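Local coordinates for protein inorganic polyphosphate/ATP-glucomannokinase (Arthrobacter sp., PDB 1WOQ) that phosphorylates glucose and mannose, using either inorganic polyphosphate or ATP as the phosphoryl donor, at residues A[92-96]-A[97-101]; A[120-123]-A[124-127]; A[192-195]-A[196-199]. All blocks are in the same frame, centred on the assembly; numbering follows the deposited sequence.

Contacts 1 and 2 both touch the bound glucose, and contact 3 stands apart from it. Contact 1 is a loop turn that brings A95 and N96 to the anomeric end of the sugar. Contact 2 is the strand-to-helix junction that brings N122 and D123 to the O3, O4 and O6 hydroxyls. Their centres are 15 Å apart and their nearest atoms about 6 Å, so the two do not touch each other; the glucose lies against both. Contact 3 starts helix 195-213, with its centre 28 Å from each of the others. Its Y198 side chain is about 11 Å from the sugar. Contacts 2 and 3 are both helix N-termini with side-chain caps.

Contact 1: residues A[92-96]-A[97-101]; sequences HSAAN and VDKSW. With BGC (beta-D-glucopyranose), chain C.
A94 and V97 are the ends of a type I beta turn on one side of the glucose pocket. The turn belongs to the loop between strand 90-91 and helix 106-114. Its two middle residues, A95 and N96, line the pocket, and A95 CB is 3.4 Å from O1 of the sugar. Away from the glucose, the ends of the turn pack on each other. A94 CB meets the CG2 branch of V97 at 3.3 Å, tighter than a usual carbon contact. W101 CB adds a looser touch on A94 CB at 4.2 Å. The indole of W101 itself leads away into the fold, where NE1 bonds to A49 O and the ring meets F82.

K99 closes the turn from outside. Its chain bends at chi2 (-57°) and again at chi4 (-67°), which curls the ammonium back over the backbone. K99 NZ gives one hydrogen bond to A94 O at 2.9 Å, almost straight in line with the carbonyl. It gives a second to V97 O at 3.0 Å. Beyond the turn, D98 OD2 accepts from S100 N at 3.1 Å and forms an Asx turn; the N-H comes from above the carboxylate plane. The oxygens A94 O and V97 O, both acceptors, lie only 3.2 Å apart, so the shared ammonium probably offsets their mutual repulsion.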
ATOM      1  N   HIS A  92      10.151  11.086   1.887  1.00 16.65           N
ATOM      2  CA  HIS A  92      11.223  11.407   0.952  1.00 18.37           C
ATOM      3  C   HIS A  92      10.834  11.385  -0.527  1.00 18.42           C
ATOM      4  O   HIS A  92      11.685  11.564  -1.401  1.00 19.26           O
ATOM      5  CB  HIS A  92      12.432  10.495   1.190  1.00 20.48           C
ATOM      6  CG  HIS A  92      13.207  10.836   2.426  1.00 23.93           C
ATOM      7  ND1 HIS A  92      12.752  10.549   3.694  1.00 27.98           N
ATOM      8  CD2 HIS A  92      14.386  11.480   2.588  1.00 28.52           C
ATOM      9  CE1 HIS A  92      13.616  11.002   4.585  1.00 27.06           C
ATOM     10  NE2 HIS A  92      14.617  11.572   3.940  1.00 28.12           N
ATOM     11  N   SER A  93       9.555  11.164  -0.809  1.00 15.63           N
ATOM     12  CA  SER A  93       9.069  11.188  -2.185  1.00 17.36           C
ATOM     13  C   SER A  93       7.580  11.495  -2.140  1.00 17.55           C
ATOM     14  O   SER A  93       6.901  11.157  -1.172  1.00 18.51           O
ATOM     15  CB  SER A  93       9.323   9.850  -2.900  1.00 17.16           C
ATOM     16  OG  SER A  93       8.476   8.821  -2.422  1.00 16.51           O
ATOM     17  N   ALA A  94       7.078  12.151  -3.181  1.00 17.18           N
ATOM     18  CA  ALA A  94       5.665  12.512  -3.246  1.00 19.34           C
ATOM     19  C   ALA A  94       5.245  12.513  -4.706  1.00 20.06           C
ATOM     20  O   ALA A  94       4.766  13.519  -5.228  1.00 21.02           O
ATOM     21  CB  ALA A  94       5.450  13.899  -2.634  1.00 20.25           C
ATOM     22  N   ALA A  95       5.426  11.371  -5.357  1.00 18.72           N
ATOM     23  CA  ALA A  95       5.105  11.225  -6.770  1.00 18.58           C
ATOM     24  C   ALA A  95       3.717  11.708  -7.175  1.00 19.59           C
ATOM     25  O   ALA A  95       3.572  12.445  -8.152  1.00 21.89           O
ATOM     26  CB  ALA A  95       5.283   9.776  -7.188  1.00 17.60           C
ATOM     27  N   ASN A  96       2.696  11.302  -6.429  1.00 19.79           N
ATOM     28  CA  ASN A  96       1.335  11.678  -6.782  1.00 20.26           C
ATOM     29  C   ASN A  96       0.561  12.408  -5.692  1.00 21.02           C
ATOM     30  O   ASN A  96      -0.667  12.311  -5.614  1.00 22.45           O
ATOM     31  CB  ASN A  96       0.582  10.428  -7.238  1.00 20.49           C
ATOM     32  CG  ASN A  96       1.305   9.704  -8.357  1.00 22.98           C
ATOM     33  OD1 ASN A  96       1.738   8.556  -8.204  1.00 23.30           O
ATOM     34  ND2 ASN A  96       1.455  10.379  -9.489  1.00 19.96           N
ATOM     35  N   VAL A  97       1.288  13.141  -4.857  1.00 21.48           N
ATOM     36  CA  VAL A  97       0.686  13.920  -3.782  1.00 22.19           C
ATOM     37  C   VAL A  97       1.361  15.290  -3.754  1.00 22.61           C
ATOM     38  O   VAL A  97       2.400  15.487  -4.389  1.00 21.11           O
ATOM     39  CB  VAL A  97       0.854  13.229  -2.409  1.00 21.86           C
ATOM     40  CG1 VAL A  97       0.125  11.891  -2.411  1.00 21.98           C
ATOM     41  CG2 VAL A  97       2.320  13.027  -2.096  1.00 21.60           C
ATOM     42  N   ASP A  98       0.776  16.234  -3.023  1.00 23.76           N
ATOM     43  CA  ASP A  98       1.337  17.583  -2.945  1.00 23.64           C
ATOM     44  C   ASP A  98       2.809  17.555  -2.546  1.00 23.39           C
ATOM     45  O   ASP A  98       3.189  16.903  -1.572  1.00 22.50           O
ATOM     46  CB  ASP A  98       0.558  18.429  -1.939  1.00 24.94           C
ATOM     47  CG  ASP A  98       0.821  19.911  -2.108  1.00 27.09           C
ATOM     48  OD1 ASP A  98       0.255  20.507  -3.047  1.00 29.30           O
ATOM     49  OD2 ASP A  98       1.603  20.473  -1.318  1.00 26.97           O
ATOM     50  N   LYS A  99       3.635  18.285  -3.287  1.00 22.23           N
ATOM     51  CA  LYS A  99       5.062  18.312  -3.011  1.00 23.38           C
ATOM     52  C   LYS A  99       5.448  18.884  -1.648  1.00 21.49           C
ATOM     53  O   LYS A  99       6.590  18.741  -1.218  1.00 20.19           O
ATOM     54  CB  LYS A  99       5.788  19.049  -4.137  1.00 26.72           C
ATOM     55  CG  LYS A  99       5.593  18.369  -5.488  1.00 32.39           C
ATOM     56  CD  LYS A  99       6.057  16.912  -5.435  1.00 33.63           C
ATOM     57  CE  LYS A  99       5.631  16.134  -6.670  1.00 35.65           C
ATOM     58  NZ  LYS A  99       4.150  15.964  -6.737  1.00 37.31           N
ATOM     59  N   SER A 100       4.498  19.514  -0.961  1.00 20.90           N
ATOM     60  CA  SER A 100       4.779  20.064   0.362  1.00 21.63           C
ATOM     61  C   SER A 100       5.039  18.917   1.335  1.00 21.38           C
ATOM     62  O   SER A 100       5.512  19.127   2.449  1.00 21.21           O
ATOM     63  CB  SER A 100       3.601  20.914   0.859  1.00 23.81           C
ATOM     64  OG  SER A 100       2.424  20.137   1.002  1.00 26.59           O
ATOM     65  N   TRP A 101       4.729  17.697   0.902  1.00 19.69           N
ATOM     66  CA  TRP A 101       4.948  16.523   1.731  1.00 19.08           C
ATOM     67  C   TRP A 101       6.430  16.198   1.846  1.00 19.38           C
ATOM     68  O   TRP A 101       6.874  15.635   2.845  1.00 18.47           O
ATOM     69  CB  TRP A 101       4.203  15.315   1.154  1.00 18.34           C
ATOM     70  CG  TRP A 101       2.780  15.234   1.589  1.00 17.38           C
ATOM     71  CD1 TRP A 101       1.672  15.443   0.823  1.00 17.36           C
ATOM     72  CD2 TRP A 101       2.309  14.915   2.902  1.00 17.76           C
ATOM     73  NE1 TRP A 101       0.536  15.269   1.578  1.00 18.57           N
ATOM     74  CE2 TRP A 101       0.899  14.946   2.859  1.00 18.33           C
ATOM     75  CE3 TRP A 101       2.943  14.606   4.114  1.00 18.40           C
ATOM     76  CZ2 TRP A 101       0.108  14.677   3.982  1.00 19.30           C
ATOM     77  CZ3 TRP A 101       2.156  14.340   5.231  1.00 18.67           C
ATOM     78  CH2 TRP A 101       0.755  14.377   5.156  1.00 18.26           C
TER
HETATM   79  C2  BGC C 290       4.820   6.054  -5.155  1.00 13.64           C
HETATM   80  C3  BGC C 290       4.950   4.862  -4.196  1.00 11.49           C
HETATM   81  C4  BGC C 290       3.564   4.264  -3.912  1.00 12.77           C
HETATM   82  C5  BGC C 290       2.863   3.929  -5.237  1.00 13.44           C
HETATM   83  C6  BGC C 290       1.451   3.406  -5.063  1.00 15.12           C
HETATM   84  C1  BGC C 290       4.082   5.604  -6.418  1.00 13.33           C
HETATM   85  O1  BGC C 290       3.914   6.667  -7.289  1.00 16.49           O
HETATM   86  O2  BGC C 290       6.107   6.544  -5.493  1.00 12.64           O
HETATM   87  O3  BGC C 290       5.560   5.275  -2.983  1.00 11.76           O
HETATM   88  O4  BGC C 290       3.699   3.083  -3.128  1.00 12.12           O
HETATM   89  O5  BGC C 290       2.786   5.109  -6.066  1.00 14.15           O
HETATM   90  O6  BGC C 290       0.665   4.286  -4.274  1.00 15.80           O

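Contact 2: residues A[120-123]-A[124-127]. With BGC (beta-D-glucopyranose), chain C.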
ATOM      1  N   VAL A 120       4.267   5.805  10.435  1.00 17.01           N
ATOM      2  CA  VAL A 120       3.939   5.686   9.027  1.00 15.41           C
ATOM      3  C   VAL A 120       4.843   4.711   8.287  1.00 14.69           C
ATOM      4  O   VAL A 120       6.015   4.528   8.634  1.00 14.52           O
ATOM      5  CB  VAL A 120       4.019   7.078   8.344  1.00 15.81           C
ATOM      6  CG1 VAL A 120       3.682   6.973   6.865  1.00 14.93           C
ATOM      7  CG2 VAL A 120       3.068   8.051   9.044  1.00 19.07           C
ATOM      8  N   ILE A 121       4.275   4.077   7.270  1.00 14.07           N
ATOM      9  CA  ILE A 121       4.999   3.125   6.440  1.00 13.61           C
ATOM     10  C   ILE A 121       4.485   3.314   5.019  1.00 13.17           C
ATOM     11  O   ILE A 121       3.351   3.747   4.818  1.00 11.94           O
ATOM     12  CB  ILE A 121       4.733   1.674   6.893  1.00 12.73           C
ATOM     13  CG1 ILE A 121       5.453   0.692   5.962  1.00 14.90           C
ATOM     14  CG2 ILE A 121       3.230   1.405   6.921  1.00 14.54           C
ATOM     15  CD1 ILE A 121       5.322  -0.762   6.393  1.00 16.91           C
ATOM     16  N   ASN A 122       5.317   3.015   4.031  1.00 12.11           N
ATOM     17  CA  ASN A 122       4.878   3.154   2.650  1.00 12.46           C
ATOM     18  C   ASN A 122       3.643   2.283   2.403  1.00 11.69           C
ATOM     19  O   ASN A 122       3.551   1.170   2.916  1.00 12.18           O
ATOM     20  CB  ASN A 122       6.002   2.753   1.698  1.00 10.45           C
ATOM     21  CG  ASN A 122       5.532   2.647   0.273  1.00 10.94           C
ATOM     22  OD1 ASN A 122       5.210   1.560  -0.204  1.00 10.09           O
ATOM     23  ND2 ASN A 122       5.467   3.784  -0.419  1.00 10.44           N
ATOM     24  N   ASP A 123       2.700   2.788   1.611  1.00 11.06           N
ATOM     25  CA  ASP A 123       1.472   2.047   1.341  1.00 12.58           C
ATOM     26  C   ASP A 123       1.670   0.673   0.692  1.00 12.70           C
ATOM     27  O   ASP A 123       1.010  -0.300   1.077  1.00 12.41           O
ATOM     28  CB  ASP A 123       0.504   2.894   0.499  1.00 12.03           C
ATOM     29  CG  ASP A 123       1.051   3.242  -0.879  1.00 14.09           C
ATOM     30  OD1 ASP A 123       0.229   3.429  -1.800  1.00 17.60           O
ATOM     31  OD2 ASP A 123       2.285   3.346  -1.048  1.00 14.41           O
ATOM     32  N   ALA A 124       2.569   0.581  -0.284  1.00 12.16           N
ATOM     33  CA  ALA A 124       2.820  -0.702  -0.939  1.00 11.98           C
ATOM     34  C   ALA A 124       3.516  -1.653   0.037  1.00 13.10           C
ATOM     35  O   ALA A 124       3.221  -2.850   0.060  1.00 12.19           O
ATOM     36  CB  ALA A 124       3.672  -0.500  -2.199  1.00 11.79           C
ATOM     37  N   ASP A 125       4.434  -1.116   0.841  1.00 12.42           N
ATOM     38  CA  ASP A 125       5.145  -1.918   1.835  1.00 12.27           C
ATOM     39  C   ASP A 125       4.145  -2.543   2.808  1.00 12.78           C
ATOM     40  O   ASP A 125       4.279  -3.712   3.183  1.00 12.64           O
ATOM     41  CB  ASP A 125       6.145  -1.062   2.622  1.00 10.95           C
ATOM     42  CG  ASP A 125       7.427  -0.780   1.849  1.00 13.22           C
ATOM     43  OD1 ASP A 125       7.550  -1.228   0.688  1.00 13.52           O
ATOM     44  OD2 ASP A 125       8.313  -0.106   2.415  1.00 13.04           O
ATOM     45  N   ALA A 126       3.146  -1.761   3.214  1.00 12.18           N
ATOM     46  CA  ALA A 126       2.120  -2.250   4.136  1.00 11.74           C
ATOM     47  C   ALA A 126       1.346  -3.383   3.468  1.00 13.20           C
ATOM     48  O   ALA A 126       1.092  -4.419   4.081  1.00 11.77           O
ATOM     49  CB  ALA A 126       1.166  -1.117   4.523  1.00 12.59           C
ATOM     50  N   ALA A 127       0.977  -3.186   2.206  1.00 13.66           N
ATOM     51  CA  ALA A 127       0.251  -4.215   1.467  1.00 15.49           C
ATOM     52  C   ALA A 127       1.098  -5.485   1.416  1.00 15.69           C
ATOM     53  O   ALA A 127       0.573  -6.597   1.513  1.00 14.65           O
ATOM     54  CB  ALA A 127      -0.061  -3.731   0.051  1.00 15.65           C
TER
HETATM   55  C2  BGC C 290       4.820   6.054  -5.155  1.00 13.64           C
HETATM   56  C3  BGC C 290       4.950   4.862  -4.196  1.00 11.49           C
HETATM   57  C4  BGC C 290       3.564   4.264  -3.912  1.00 12.77           C
HETATM   58  C5  BGC C 290       2.863   3.929  -5.237  1.00 13.44           C
HETATM   59  C6  BGC C 290       1.451   3.406  -5.063  1.00 15.12           C
HETATM   60  C1  BGC C 290       4.082   5.604  -6.418  1.00 13.33           C
HETATM   61  O1  BGC C 290       3.914   6.667  -7.289  1.00 16.49           O
HETATM   62  O2  BGC C 290       6.107   6.544  -5.493  1.00 12.64           O
HETATM   63  O3  BGC C 290       5.560   5.275  -2.983  1.00 11.76           O
HETATM   64  O4  BGC C 290       3.699   3.083  -3.128  1.00 12.12           O
HETATM   65  O5  BGC C 290       2.786   5.109  -6.066  1.00 14.15           O
HETATM   66  O6  BGC C 290       0.665   4.286  -4.274  1.00 15.80           O
HETATM   67  O   HOH W   1       8.287   2.076   4.078  1.00 15.79           O
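N122 caps the helix that begins as strand 118-122 ends, and its side chain meets the backbone N-H groups of A124 and D125. This strand-to-helix junction lies in the glucose pocket of a ROK-family kinase.

The capping bonds come first. The N122 torsion (chi1 170°) points CG away from the backbone N and carries OD1 to the helix start. OD1 takes D125 N at 3.0 Å, in the carbonyl plane and on a lone pair. It also takes A124 N, in a weak bond bent to 121°. The backbone continues the cap: A126 N bonds to N122 O, and A127 N to D123 O.

The sugar bonds use the other end of the same amide. N122 ND2 makes weak hydrogen bonds to O3 and O4 of the glucose, and G84 O also accepts from it. The amide is thus held by D125 N and G84 O, with the weak sugar bonds added. D123 holds the sugar by both oxygens: OD2 accepts from O4 at 2.5 Å, and OD1 accepts from O6 at 2.7 Å. The bond to O6, the hydroxyl that sugar kinases of this kind phosphorylate, is consistent with a general-base role for D123, as in related sugar kinases.

Apolar packing backs the junction. I121 CG1 lies 3.8 Å from D125 CB, and I121 CG2 is 4.0 Å from A126 CB.

D125 OD2 bonds to N166 N and also accepts from a water at 2.7 Å, and that water accepts in turn from N122 N at 3.1 Å.

Contact 3: residues A[192-195]-A[196-199]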
ATOM      1  N   GLY A 192      -6.734   5.316 -23.132  1.00 26.66           N
ATOM      2  CA  GLY A 192      -7.766   4.539 -23.800  1.00 26.90           C
ATOM      3  C   GLY A 192      -7.382   3.114 -24.148  1.00 28.08           C
ATOM      4  O   GLY A 192      -7.767   2.595 -25.199  1.00 26.07           O
ATOM      5  N   LEU A 193      -6.631   2.473 -23.261  1.00 26.87           N
ATOM      6  CA  LEU A 193      -6.186   1.103 -23.475  1.00 27.43           C
ATOM      7  C   LEU A 193      -7.220   0.044 -23.112  1.00 27.30           C
ATOM      8  O   LEU A 193      -7.900   0.142 -22.089  1.00 27.20           O
ATOM      9  CB  LEU A 193      -4.916   0.837 -22.662  1.00 27.26           C
ATOM     10  CG  LEU A 193      -3.544   1.167 -23.249  1.00 29.92           C
ATOM     11  CD1 LEU A 193      -3.553   2.498 -23.963  1.00 31.42           C
ATOM     12  CD2 LEU A 193      -2.529   1.152 -22.119  1.00 27.79           C
ATOM     13  N   SER A 194      -7.328  -0.970 -23.961  1.00 25.51           N
ATOM     14  CA  SER A 194      -8.233  -2.079 -23.705  1.00 26.38           C
ATOM     15  C   SER A 194      -7.455  -2.958 -22.732  1.00 25.67           C
ATOM     16  O   SER A 194      -6.273  -2.709 -22.490  1.00 25.39           O
ATOM     17  CB  SER A 194      -8.504  -2.856 -24.996  1.00 25.93           C
ATOM     18  OG  SER A 194      -7.300  -3.387 -25.524  1.00 26.42           O
ATOM     19  N   TRP A 195      -8.099  -3.973 -22.168  1.00 25.79           N
ATOM     20  CA  TRP A 195      -7.401  -4.856 -21.244  1.00 25.93           C
ATOM     21  C   TRP A 195      -6.259  -5.574 -21.962  1.00 26.20           C
ATOM     22  O   TRP A 195      -5.203  -5.813 -21.374  1.00 24.39           O
ATOM     23  CB  TRP A 195      -8.367  -5.877 -20.635  1.00 26.76           C
ATOM     24  CG  TRP A 195      -9.263  -5.297 -19.577  1.00 28.30           C
ATOM     25  CD1 TRP A 195     -10.630  -5.298 -19.568  1.00 28.60           C
ATOM     26  CD2 TRP A 195      -8.854  -4.641 -18.367  1.00 28.68           C
ATOM     27  NE1 TRP A 195     -11.098  -4.684 -18.428  1.00 29.02           N
ATOM     28  CE2 TRP A 195     -10.031  -4.272 -17.675  1.00 28.98           C
ATOM     29  CE3 TRP A 195      -7.611  -4.331 -17.802  1.00 28.15           C
ATOM     30  CZ2 TRP A 195      -9.999  -3.606 -16.445  1.00 28.81           C
ATOM     31  CZ3 TRP A 195      -7.579  -3.668 -16.577  1.00 28.88           C
ATOM     32  CH2 TRP A 195      -8.769  -3.314 -15.912  1.00 29.53           C
ATOM     33  N   ASP A 196      -6.461  -5.907 -23.236  1.00 25.89           N
ATOM     34  CA  ASP A 196      -5.421  -6.590 -24.000  1.00 25.99           C
ATOM     35  C   ASP A 196      -4.226  -5.686 -24.269  1.00 24.62           C
ATOM     36  O   ASP A 196      -3.078  -6.131 -24.207  1.00 23.20           O
ATOM     37  CB  ASP A 196      -5.972  -7.119 -25.329  1.00 29.64           C
ATOM     38  CG  ASP A 196      -7.006  -8.208 -25.138  1.00 32.10           C
ATOM     39  OD1 ASP A 196      -6.845  -9.026 -24.207  1.00 31.97           O
ATOM     40  OD2 ASP A 196      -7.973  -8.255 -25.928  1.00 35.83           O
ATOM     41  N   GLU A 197      -4.486  -4.418 -24.575  1.00 21.95           N
ATOM     42  CA  GLU A 197      -3.398  -3.488 -24.831  1.00 21.55           C
ATOM     43  C   GLU A 197      -2.643  -3.258 -23.525  1.00 20.54           C
ATOM     44  O   GLU A 197      -1.418  -3.117 -23.516  1.00 19.90           O
ATOM     45  CB  GLU A 197      -3.944  -2.168 -25.381  1.00 23.53           C
ATOM     46  CG  GLU A 197      -4.635  -2.328 -26.735  1.00 26.82           C
ATOM     47  CD  GLU A 197      -5.203  -1.025 -27.265  1.00 29.35           C
ATOM     48  OE1 GLU A 197      -5.932  -0.349 -26.515  1.00 25.89           O
ATOM     49  OE2 GLU A 197      -4.924  -0.683 -28.435  1.00 31.64           O
ATOM     50  N   TYR A 198      -3.384  -3.232 -22.422  1.00 19.31           N
ATOM     51  CA  TYR A 198      -2.788  -3.045 -21.100  1.00 18.17           C
ATOM     52  C   TYR A 198      -1.919  -4.260 -20.789  1.00 17.79           C
ATOM     53  O   TYR A 198      -0.876  -4.140 -20.146  1.00 16.51           O
ATOM     54  CB  TYR A 198      -3.888  -2.899 -20.041  1.00 18.75           C
ATOM     55  CG  TYR A 198      -3.397  -2.499 -18.662  1.00 17.58           C
ATOM     56  CD1 TYR A 198      -2.540  -1.410 -18.492  1.00 18.29           C
ATOM     57  CD2 TYR A 198      -3.819  -3.188 -17.524  1.00 17.43           C
ATOM     58  CE1 TYR A 198      -2.113  -1.016 -17.218  1.00 17.71           C
ATOM     59  CE2 TYR A 198      -3.403  -2.802 -16.246  1.00 15.57           C
ATOM     60  CZ  TYR A 198      -2.551  -1.717 -16.101  1.00 16.58           C
ATOM     61  OH  TYR A 198      -2.139  -1.333 -14.843  1.00 16.59           O
ATOM     62  N   SER A 199      -2.350  -5.431 -21.256  1.00 17.80           N
ATOM     63  CA  SER A 199      -1.600  -6.665 -21.034  1.00 18.99           C
ATOM     64  C   SER A 199      -0.221  -6.589 -21.678  1.00 17.96           C
ATOM     65  O   SER A 199       0.737  -7.173 -21.174  1.00 16.37           O
ATOM     66  CB  SER A 199      -2.360  -7.872 -21.594  1.00 20.84           C
ATOM     67  OG  SER A 199      -3.536  -8.123 -20.847  1.00 24.30           O
TER
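S194 and E197 form a capping box at the N-terminus of helix 195-213. The bonds are reciprocal. S194 OG accepts from E197 N at 3.1 Å, with a nearly straight N-H (159°). In return, OE1 of E197 accepts from S194 N at 3.0 Å, just as straight, through the lone pair that faces away from its other oxygen. The serine torsion (chi1 60°) sets OG between the backbone N and the carbonyl carbon, over the open end of the first turn. The E197 chain runs extended beyond CG and reaches back to the N-H of S194. Its CG rests close to S194 OG. With an alanine here, E197 N would probably lose its side-chain acceptor, and half of the capping box would be gone.

The first regular helix bonds follow. Y198 N bonds to S194 O. W195 O accepts twice from S199, from N and from OG, both at 2.9 Å and from opposite faces of the carbonyl plane. S199 OG also has N234 ND2 as a partner.

Apolar groups pack beside the cap. The W195 and Y198 side chains lie alongside each other and point the same way. Y198 CD2 comes to the edge of the indole, 3.9 Å from W195 CZ3. R188 makes a cation-pi contact with W195, and Y198 OH bonds to A183 O. L193 CD2 is 4.4 Å from Y198 CD1, at the edge of the phenol ring, while L193 CG touches E197 CB at 4.0 Å.

G192, with positive phi, is the C-prime residue of the Schellman motif that ends helix 185-190. Two successive helices are thus joined by a Schellman motif followed by a capping box, with L193 between the two.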